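Local coordinates for Can2 (Sulfobacillus thermosulfidooxidans, PDB 7BDV), which binds cyclic tetra-adenylate through its CARF domains and acts as a dual-specificity nuclease that potentiates type III CRISPR defence, at residues Q145-Y150 with N317-I322; H284-V289 with K323-F328. All blocks are in the same frame, centred on the assembly; numbering follows the deposited sequence.

Contact 1: residues Q145-Y150 with N317-I322; sequences QYLACY and NRVAGI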
loop_
_atom_site.group_PDB
_atom_site.type_symbol
_atom_site.label_atom_id
_atom_site.label_comp_id
_atom_site.label_asym_id
_atom_site.label_seq_id
_atom_site.Cartn_x
_atom_site.Cartn_y
_atom_site.Cartn_z
ATOM N N GLN A 145 -19.384 1.624 -8.783
ATOM C CA GLN A 145 -19.144 3.027 -8.391
ATOM C C GLN A 145 -17.851 3.096 -7.562
ATOM O O GLN A 145 -17.079 4.026 -7.721
ATOM C CB GLN A 145 -20.326 3.524 -7.562
ATOM C CG GLN A 145 -21.630 3.609 -8.370
ATOM C CD GLN A 145 -22.813 3.954 -7.501
ATOM O OE1 GLN A 145 -22.918 3.553 -6.333
ATOM N NE2 GLN A 145 -23.736 4.684 -8.104
ATOM N N TYR A 146 -17.669 2.154 -6.661
ATOM C CA TYR A 146 -16.487 2.136 -5.766
ATOM C C TYR A 146 -15.251 2.077 -6.659
ATOM O O TYR A 146 -14.392 2.972 -6.543
ATOM C CB TYR A 146 -16.609 0.988 -4.763
ATOM C CG TYR A 146 -15.545 1.018 -3.706
ATOM C CD1 TYR A 146 -14.219 0.755 -4.020
ATOM C CD2 TYR A 146 -15.875 1.277 -2.393
ATOM C CE1 TYR A 146 -13.237 0.785 -3.034
ATOM C CE2 TYR A 146 -14.912 1.300 -1.392
ATOM C CZ TYR A 146 -13.589 1.053 -1.718
ATOM O OH TYR A 146 -12.650 1.054 -0.728
ATOM N N LEU A 147 -15.182 1.097 -7.558
ATOM C CA LEU A 147 -14.021 0.876 -8.463
ATOM C C LEU A 147 -13.800 2.098 -9.355
ATOM O O LEU A 147 -12.622 2.460 -9.543
ATOM C CB LEU A 147 -14.224 -0.390 -9.282
ATOM C CG LEU A 147 -14.171 -1.704 -8.499
ATOM C CD1 LEU A 147 -14.462 -2.849 -9.424
ATOM C CD2 LEU A 147 -12.836 -1.916 -7.811
ATOM N N ALA A 148 -14.872 2.737 -9.841
ATOM C CA ALA A 148 -14.789 3.972 -10.661
ATOM C C ALA A 148 -14.016 5.078 -9.926
ATOM O O ALA A 148 -13.268 5.810 -10.566
ATOM C CB ALA A 148 -16.179 4.463 -11.024
ATOM N N CYS A 149 -14.165 5.214 -8.613
ATOM C CA CYS A 149 -13.452 6.258 -7.840
ATOM C C CYS A 149 -11.940 6.064 -7.921
ATOM O O CYS A 149 -11.213 7.080 -7.723
ATOM C CB CYS A 149 -13.847 6.244 -6.366
ATOM S SG CYS A 149 -15.561 6.720 -6.068
ATOM N N TYR A 150 -11.474 4.845 -8.200
ATOM C CA TYR A 150 -10.022 4.499 -8.300
ATOM C C TYR A 150 -9.644 4.216 -9.762
ATOM O O TYR A 150 -8.539 3.757 -10.026
ATOM C CB TYR A 150 -9.737 3.326 -7.357
ATOM C CG TYR A 150 -9.877 3.705 -5.911
ATOM C CD1 TYR A 150 -8.864 4.403 -5.282
ATOM C CD2 TYR A 150 -11.026 3.427 -5.183
ATOM C CE1 TYR A 150 -8.990 4.818 -3.967
ATOM C CE2 TYR A 150 -11.143 3.789 -3.848
ATOM C CZ TYR A 150 -10.120 4.499 -3.245
ATOM O OH TYR A 150 -10.209 4.910 -1.946
ATOM N N ASN A 317 -4.535 -2.058 -2.075
ATOM C CA ASN A 317 -4.261 -0.627 -1.832
ATOM C C ASN A 317 -4.570 0.180 -3.106
ATOM O O ASN A 317 -5.139 1.268 -2.973
ATOM C CB ASN A 317 -2.850 -0.421 -1.273
ATOM C CG ASN A 317 -2.760 -0.743 0.211
ATOM N N ARG A 318 -4.234 -0.322 -4.294
ATOM C CA ARG A 318 -4.500 0.396 -5.571
ATOM C C ARG A 318 -6.005 0.348 -5.917
ATOM O O ARG A 318 -6.543 1.387 -6.350
ATOM C CB ARG A 318 -3.605 -0.180 -6.673
ATOM C CG ARG A 318 -3.277 0.769 -7.822
ATOM C CD ARG A 318 -2.281 1.859 -7.475
ATOM N NE ARG A 318 -1.068 1.358 -6.826
ATOM C CZ ARG A 318 -0.129 2.128 -6.275
ATOM N NH1 ARG A 318 -0.250 3.448 -6.273
ATOM N NH2 ARG A 318 0.938 1.574 -5.727
ATOM N N VAL A 319 -6.683 -0.774 -5.686
ATOM C CA VAL A 319 -8.059 -1.033 -6.220
ATOM C C VAL A 319 -9.108 -0.513 -5.238
ATOM O O VAL A 319 -10.167 -0.055 -5.697
ATOM C CB VAL A 319 -8.246 -2.535 -6.491
ATOM C CG1 VAL A 319 -9.707 -2.979 -6.519
ATOM C CG2 VAL A 319 -7.492 -2.915 -7.759
ATOM N N ALA A 320 -8.839 -0.654 -3.940
ATOM C CA ALA A 320 -9.791 -0.450 -2.841
ATOM C C ALA A 320 -9.387 0.758 -1.980
ATOM O O ALA A 320 -10.181 1.129 -1.124
ATOM C CB ALA A 320 -9.865 -1.719 -2.024
ATOM N N GLY A 321 -8.202 1.342 -2.195
ATOM C CA GLY A 321 -7.729 2.509 -1.441
ATOM C C GLY A 321 -7.427 2.162 0.009
ATOM O O GLY A 321 -7.447 0.997 0.347
ATOM N N ILE A 322 -7.224 3.171 0.850
ATOM C CA ILE A 322 -6.622 3.023 2.210
ATOM C C ILE A 322 -7.676 2.443 3.160
ATOM O O ILE A 322 -7.271 1.761 4.109
ATOM C CB ILE A 322 -5.990 4.347 2.713
ATOM C CG1 ILE A 322 -5.242 4.118 4.039
ATOM C CG2 ILE A 322 -7.014 5.476 2.807
ATOM C CD1 ILE A 322 -4.371 5.268 4.522
HETATM O O HOH W 1 -10.459 3.831 0.869
#

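Contact 2: residues H284-V289 with K323-F328; sequences HNKLHV and KGKSMF. With nucleotides of chain E.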
loop_
_atom_site.group_PDB
_atom_site.type_symbol
_atom_site.label_atom_id
_atom_site.label_comp_id
_atom_site.label_asym_id
_atom_site.label_seq_id
_atom_site.Cartn_x
_atom_site.Cartn_y
_atom_site.Cartn_z
ATOM N N HIS A 284 -20.734 -1.837 4.543
ATOM C CA HIS A 284 -20.593 -0.488 5.145
ATOM C C HIS A 284 -19.759 0.387 4.213
ATOM O O HIS A 284 -18.862 1.077 4.710
ATOM C CB HIS A 284 -20.008 -0.621 6.562
ATOM C CG HIS A 284 -20.940 -1.265 7.524
ATOM N ND1 HIS A 284 -20.571 -1.557 8.830
ATOM C CD2 HIS A 284 -22.230 -1.653 7.382
ATOM C CE1 HIS A 284 -21.598 -2.106 9.447
ATOM N NE2 HIS A 284 -22.630 -2.191 8.569
ATOM N N ASN A 285 -20.001 0.311 2.903
ATOM C CA ASN A 285 -19.367 1.190 1.888
ATOM C C ASN A 285 -17.853 0.966 1.795
ATOM O O ASN A 285 -17.193 1.825 1.246
ATOM C CB ASN A 285 -19.649 2.657 2.199
ATOM C CG ASN A 285 -21.134 2.925 2.170
ATOM O OD1 ASN A 285 -21.795 2.551 1.201
ATOM N ND2 ASN A 285 -21.671 3.491 3.244
ATOM N N LYS A 286 -17.343 -0.158 2.279
ATOM C CA LYS A 286 -15.904 -0.512 2.173
ATOM C C LYS A 286 -15.756 -1.767 1.323
ATOM O O LYS A 286 -16.543 -2.734 1.570
ATOM C CB LYS A 286 -15.334 -0.757 3.569
ATOM C CG LYS A 286 -15.246 0.462 4.462
ATOM C CD LYS A 286 -14.570 0.105 5.779
ATOM C CE LYS A 286 -14.759 1.124 6.877
ATOM N NZ LYS A 286 -16.058 0.913 7.565
ATOM N N LEU A 287 -14.819 -1.761 0.370
ATOM C CA LEU A 287 -14.574 -2.947 -0.469
ATOM C C LEU A 287 -13.756 -3.955 0.337
ATOM O O LEU A 287 -12.743 -3.571 0.933
ATOM C CB LEU A 287 -13.907 -2.557 -1.773
ATOM C CG LEU A 287 -13.893 -3.653 -2.819
ATOM C CD1 LEU A 287 -15.298 -3.940 -3.315
ATOM C CD2 LEU A 287 -13.005 -3.259 -3.975
ATOM N N HIS A 288 -14.241 -5.184 0.367
ATOM C CA HIS A 288 -13.635 -6.348 1.051
ATOM C C HIS A 288 -13.135 -7.294 -0.033
ATOM O O HIS A 288 -13.929 -7.668 -0.911
ATOM C CB HIS A 288 -14.663 -6.994 1.970
ATOM C CG HIS A 288 -15.049 -6.222 3.177
ATOM N ND1 HIS A 288 -15.766 -5.047 3.103
ATOM C CD2 HIS A 288 -14.892 -6.486 4.498
ATOM C CE1 HIS A 288 -15.989 -4.594 4.324
ATOM N NE2 HIS A 288 -15.456 -5.463 5.204
ATOM N N VAL A 289 -11.852 -7.651 0.018
ATOM C CA VAL A 289 -11.197 -8.592 -0.922
ATOM C C VAL A 289 -10.689 -9.793 -0.115
ATOM O O VAL A 289 -9.938 -9.582 0.874
ATOM C CB VAL A 289 -10.083 -7.860 -1.692
ATOM C CG1 VAL A 289 -9.347 -8.761 -2.668
ATOM C CG2 VAL A 289 -10.631 -6.615 -2.401
ATOM N N LYS A 323 -8.971 2.658 2.902
ATOM C CA LYS A 323 -10.073 2.153 3.757
ATOM C C LYS A 323 -10.559 0.771 3.280
ATOM O O LYS A 323 -11.471 0.201 3.935
ATOM C CB LYS A 323 -11.247 3.137 3.792
ATOM C CG LYS A 323 -10.913 4.530 4.288
ATOM C CD LYS A 323 -10.252 4.554 5.648
ATOM C CE LYS A 323 -10.191 5.953 6.227
ATOM N NZ LYS A 323 -10.366 5.935 7.698
ATOM N N GLY A 324 -10.043 0.271 2.158
ATOM C CA GLY A 324 -10.327 -1.087 1.653
ATOM C C GLY A 324 -9.772 -2.137 2.598
ATOM O O GLY A 324 -8.827 -1.819 3.338
ATOM N N LYS A 325 -10.371 -3.326 2.625
ATOM C CA LYS A 325 -10.062 -4.391 3.615
ATOM C C LYS A 325 -9.741 -5.679 2.867
ATOM O O LYS A 325 -10.472 -6.024 1.930
ATOM C CB LYS A 325 -11.235 -4.564 4.583
ATOM C CG LYS A 325 -11.387 -3.411 5.554
ATOM C CD LYS A 325 -12.676 -3.371 6.279
ATOM C CE LYS A 325 -12.761 -4.427 7.360
ATOM N NZ LYS A 325 -14.143 -4.442 7.901
ATOM N N SER A 326 -8.672 -6.358 3.270
ATOM C CA SER A 326 -8.121 -7.553 2.592
ATOM C C SER A 326 -7.999 -8.682 3.606
ATOM O O SER A 326 -7.684 -8.462 4.773
ATOM C CB SER A 326 -6.824 -7.227 1.922
ATOM O OG SER A 326 -5.883 -6.754 2.878
HETATM N N MSE A 327 -8.307 -9.901 3.172
HETATM C CA MSE A 327 -8.144 -11.078 4.013
HETATM C C MSE A 327 -7.444 -12.161 3.212
HETATM O O MSE A 327 -7.676 -12.291 2.010
HETATM C CB MSE A 327 -9.488 -11.621 4.495
HETATM C CG MSE A 327 -9.375 -13.024 5.077
HETATM SE SE MSE A 327 -11.039 -13.596 5.850
HETATM C CE MSE A 327 -10.921 -13.058 7.747
ATOM N N PHE A 328 -6.593 -12.924 3.900
ATOM C CA PHE A 328 -5.951 -14.082 3.308
ATOM C C PHE A 328 -6.471 -15.318 4.030
ATOM O O PHE A 328 -6.227 -15.485 5.241
ATOM C CB PHE A 328 -4.429 -13.913 3.352
ATOM C CG PHE A 328 -3.635 -15.062 2.789
ATOM C CD1 PHE A 328 -4.139 -15.850 1.766
ATOM C CD2 PHE A 328 -2.355 -15.337 3.249
ATOM C CE1 PHE A 328 -3.402 -16.893 1.237
ATOM C CE2 PHE A 328 -1.610 -16.380 2.706
ATOM C CZ PHE A 328 -2.137 -17.151 1.707
ATOM P P A E 1 -7.068 12.339 0.877
ATOM O OP1 A E 1 -7.783 12.134 -0.446
ATOM O OP2 A E 1 -6.256 11.099 1.215
ATOM O "O5'" A E 1 -8.141 12.626 2.013
ATOM C "C5'" A E 1 -9.186 11.672 2.170
ATOM C "C4'" A E 1 -9.849 11.957 3.478
ATOM O "O4'" A E 1 -11.128 11.290 3.489
ATOM C "C3'" A E 1 -9.122 11.428 4.720
ATOM O "O3'" A E 1 -9.597 12.122 5.834
ATOM C "C2'" A E 1 -9.707 10.036 4.855
ATOM O "O2'" A E 1 -9.563 9.561 6.175
ATOM C "C1'" A E 1 -11.169 10.379 4.561
ATOM N N9 A E 1 -12.056 9.336 4.161
ATOM C C8 A E 1 -13.356 9.231 4.564
ATOM N N7 A E 1 -13.976 8.216 4.032
ATOM C C5 A E 1 -13.038 7.640 3.206
ATOM C C6 A E 1 -13.095 6.530 2.352
ATOM N N6 A E 1 -14.177 5.783 2.177
ATOM N N1 A E 1 -11.984 6.243 1.650
ATOM C C2 A E 1 -10.900 6.996 1.818
ATOM N N3 A E 1 -10.715 8.025 2.607
ATOM C C4 A E 1 -11.844 8.327 3.265
#

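Contact 1: residues Q145-Y150 with N317-I322
The end of helix 306-320, the crossover helix of a beta-alpha-beta unit in the Card1-like endonuclease region, meets helix 143-148 and the turn after it where Y146 and Y150 bring two phenol rings to the backbone of A320 and G321 at the helix end. The single direct hydrogen bond across this buried contact runs from Y146 OH to A320 O and is short at 2.5 Å. Its donor stands 17° from the carbonyl plane with a C=O...O angle of 138°, and the carbonyl meets the ring at its edge rather than over a face. With chi1 -172°, Y146 CG is anti to the backbone N, and the ring extends until CE1, CZ and OH lie within 3.6 Å of A320 O.

Y150 makes a different approach. One face of its ring receives A320 C and G321 N, both offset toward the rim, and Y150 OH lies 3.5 Å from G321 CA. G321 is where the chain leaves helical geometry, with positive phi, and the hydroxyl packs against a residue that has no side chain to obstruct it. Y150 OH is also hydrogen-bonded to H21, and the ring packs on an adenine base of the bound RNA, so this tyrosine links the helix end to the cyclic tetra-adenylate site. A water 3.0 Å from Y150 OH also donates a weak bond to A320 O, giving that carbonyl a second partner. Beside this polar contact, L147 and V319 lie side by side, pointing the same way, with L147 CD2 3.5 Å from V319 CG1.

Contact 2: residues H284-V289 with K323-F328
Three backbone hydrogen bonds join the parallel strands 286-289 and 325-328. K325 N donates to L287 O and V289 N to K325 O, each at 2.9 Å; M327 N follows, 2.8 Å from V289 O. K325 thus bonds through both N and O to the residues flanking H288, the pattern of a parallel pair with H288 opposite K325. The strand axes run 15° apart.

A side-chain bond adds to these, from K325 NZ to H288 NE2 at 3.2 Å, with the ammonium tilted 30° from the imidazole plane. The other ring nitrogen, H288 ND1, donates to K286 O, which lies near the ring plane, although the donor stands 55° out of the carbonyl plane, off the lone pairs. F281, stacked on H288, and W363, edge-to-face with it, also hold the ring. A bend at chi3 folds the K325 chain alongside H288, and K325 NZ also bonds to W363 O.

K286 CD packs on K323 O at 3.6 Å, while K286 NZ bonds to S121 O. K323 CG sits 3.3 Å from N1 of adenosine A1 of chain E, which brings the residues before strand 325-329 to the bound nucleotide.

H288 and K325 face helix 356-365, S326 faces helix 306-320, and strands 279-283 and 347-350 flank the pair.

Contacts 1 and 2 have centres 10 Å apart and touch directly: Y146 CE2 lies 3.5 Å from L287 N, and A320 CB packs on L287 CD2. Along the chain their segments alternate, in the order 145-150, 284-289, 317-322, 323-328. The last three lie on or next to the elements of one beta-alpha-beta unit, strand 286-291, helix 306-320 and strand 325-329, in which residues 317-322 pass straight into 323-328. Contact 2 pairs the two strands of that unit, whereas contact 1 sets its helix end against helix 143-148. Both contacts approach bound nucleotide, placing the turn between helix 306-320 and strand 325-329 beside the cyclic tetra-adenylate site, as might be expected if ligand binding influences the nuclease region.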